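Local atomic coordinates of hypothetical protein (Streptococcus pneumoniae, PDB entry 2HIY), a protein that is of unknown function and belongs to the DUF1697 family of conserved bacterial proteins. Residues 119-124 against 136-141. Residues are numbered along the deposited sequence; the frame is centred on the assembly and turned at random.
Sequences ATVESL and LGIFWG
Val-121 of helix 114-122 packs onto Ile-138 and Trp-140 of strand 137-142, and Leu-124, just beyond the helix, onto Trp-140 alone, in a ferredoxin-like alpha+beta fold whose helix lies on one face of a four-stranded antiparallel sheet. The contact is wholly apolar. Val-121 straddles the two strand residues with its two methyls: CG2 meets Ile-138 CD1 tip to tip at 4.0 Å, while CG1 approaches Trp-140 CH2 obliquely at 4.2 Å. A chi1 of 173° turns CG1 toward the indole and leaves CG2, beside the backbone N, for Ile-138. Leu-124 crosses the indole at about a right angle and puts CD1 at the ring's edge, near its plane, 4.1 Å from Trp-140 CH2. Leu-131 and Phe-133 of the adjoining strand 129-133 also touch Val-121, widening the hydrophobic layer, and Tyr-153 packs edge-to-face with the indole.

The polar links lie beside these apolar contacts. Trp-140 NE1 is hydrogen-bonded to Glu-129 OE1, which ties down the pyrrole side of the ring while its benzo end faces the helix. Behind the contact, Leu-124 N bonds to Val-121 O at 3.0 Å, and Ser-123 OG reaches back 2.6 Å to a lone pair of Thr-120 O, in the carbonyl plane.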
loop_
_atom_site.group_PDB
_atom_site.type_symbol
_atom_site.label_atom_id
_atom_site.label_comp_id
_atom_site.label_asym_id
_atom_site.label_seq_id
_atom_site.Cartn_x
_atom_site.Cartn_y
_atom_site.Cartn_z
ATOM N N ALA D 119 32.174 -13.710 0.903
ATOM C CA ALA D 119 33.041 -12.521 0.883
ATOM C C ALA D 119 32.220 -11.248 0.930
ATOM O O ALA D 119 32.532 -10.311 1.661
ATOM C CB ALA D 119 33.947 -12.530 -0.377
ATOM N N THR D 120 31.130 -11.221 0.183
ATOM C CA THR D 120 30.255 -10.043 0.186
ATOM C C THR D 120 29.636 -9.825 1.567
ATOM O O THR D 120 29.688 -8.714 2.090
ATOM C CB THR D 120 29.182 -10.218 -0.870
ATOM O OG1 THR D 120 29.819 -10.255 -2.155
ATOM C CG2 THR D 120 28.181 -9.038 -0.842
ATOM N N VAL D 121 29.097 -10.892 2.160
ATOM C CA VAL D 121 28.484 -10.731 3.474
ATOM C C VAL D 121 29.515 -10.287 4.516
ATOM O O VAL D 121 29.245 -9.407 5.318
ATOM C CB VAL D 121 27.755 -11.994 3.905
ATOM C CG1 VAL D 121 27.292 -11.867 5.328
ATOM C CG2 VAL D 121 26.543 -12.236 3.008
ATOM N N GLU D 122 30.714 -10.857 4.433
ATOM C CA GLU D 122 31.752 -10.503 5.403
ATOM C C GLU D 122 32.174 -9.063 5.255
ATOM O O GLU D 122 32.733 -8.507 6.229
ATOM C CB GLU D 122 32.985 -11.397 5.199
ATOM C CG GLU D 122 32.834 -12.773 5.823
ATOM C CD GLU D 122 34.019 -13.701 5.503
ATOM O OE1 GLU D 122 34.775 -13.452 4.519
ATOM O OE2 GLU D 122 34.150 -14.718 6.205
ATOM N N SER D 123 31.983 -8.460 4.086
ATOM C CA SER D 123 32.342 -7.046 3.852
ATOM C C SER D 123 31.375 -6.067 4.518
ATOM O O SER D 123 31.664 -4.876 4.622
ATOM C CB SER D 123 32.422 -6.712 2.349
ATOM O OG SER D 123 31.127 -6.546 1.758
ATOM N N LEU D 124 30.209 -6.551 4.943
ATOM C CA LEU D 124 29.206 -5.671 5.513
ATOM C C LEU D 124 29.512 -5.386 6.990
ATOM O O LEU D 124 29.905 -6.290 7.732
ATOM C CB LEU D 124 27.832 -6.316 5.395
ATOM C CG LEU D 124 27.382 -6.768 4.008
ATOM C CD1 LEU D 124 26.005 -7.427 4.121
ATOM C CD2 LEU D 124 27.318 -5.580 3.040
ATOM N N LEU D 136 23.956 -25.083 4.234
ATOM C CA LEU D 136 22.902 -24.859 3.251
ATOM C C LEU D 136 22.562 -23.392 3.066
ATOM O O LEU D 136 21.774 -23.048 2.220
ATOM C CB LEU D 136 21.624 -25.566 3.669
ATOM C CG LEU D 136 21.710 -27.099 3.677
ATOM C CD1 LEU D 136 20.453 -27.699 4.336
ATOM C CD2 LEU D 136 21.893 -27.609 2.251
ATOM N N GLY D 137 23.138 -22.539 3.898
ATOM C CA GLY D 137 22.794 -21.139 3.829
ATOM C C GLY D 137 23.286 -20.427 5.064
ATOM O O GLY D 137 24.090 -20.951 5.828
ATOM N N ILE D 138 22.742 -19.227 5.243
ATOM C CA ILE D 138 23.224 -18.315 6.300
ATOM C C ILE D 138 22.141 -18.147 7.354
ATOM O O ILE D 138 21.007 -17.776 7.025
ATOM C CB ILE D 138 23.550 -16.914 5.726
ATOM C CG1 ILE D 138 24.513 -17.057 4.549
ATOM C CG2 ILE D 138 24.160 -16.012 6.816
ATOM C CD1 ILE D 138 24.790 -15.747 3.815
ATOM N N PHE D 139 22.451 -18.455 8.621
ATOM C CA PHE D 139 21.582 -18.074 9.724
ATOM C C PHE D 139 21.816 -16.604 10.041
ATOM O O PHE D 139 22.967 -16.202 10.194
ATOM C CB PHE D 139 21.957 -18.853 10.998
ATOM C CG PHE D 139 21.940 -20.364 10.867
ATOM C CD1 PHE D 139 20.780 -21.068 11.176
ATOM C CD2 PHE D 139 23.095 -21.087 10.505
ATOM C CE1 PHE D 139 20.756 -22.468 11.109
ATOM C CE2 PHE D 139 23.073 -22.467 10.424
ATOM C CZ PHE D 139 21.897 -23.162 10.751
ATOM N N TRP D 140 20.764 -15.805 10.192
ATOM C CA TRP D 140 20.982 -14.370 10.424
ATOM C C TRP D 140 19.929 -13.852 11.359
ATOM O O TRP D 140 18.716 -13.821 11.037
ATOM C CB TRP D 140 20.972 -13.640 9.091
ATOM C CG TRP D 140 21.593 -12.294 9.051
ATOM C CD1 TRP D 140 21.701 -11.346 10.050
ATOM C CD2 TRP D 140 22.219 -11.725 7.903
ATOM N NE1 TRP D 140 22.361 -10.212 9.589
ATOM C CE2 TRP D 140 22.690 -10.431 8.267
ATOM C CE3 TRP D 140 22.436 -12.180 6.589
ATOM C CZ2 TRP D 140 23.362 -9.591 7.354
ATOM C CZ3 TRP D 140 23.102 -11.348 5.684
ATOM C CH2 TRP D 140 23.559 -10.070 6.082
ATOM N N GLY D 141 20.358 -13.491 12.571
ATOM C CA GLY D 141 19.452 -13.065 13.638
ATOM C C GLY D 141 19.621 -11.577 13.854
ATOM O O GLY D 141 20.733 -11.050 13.794
#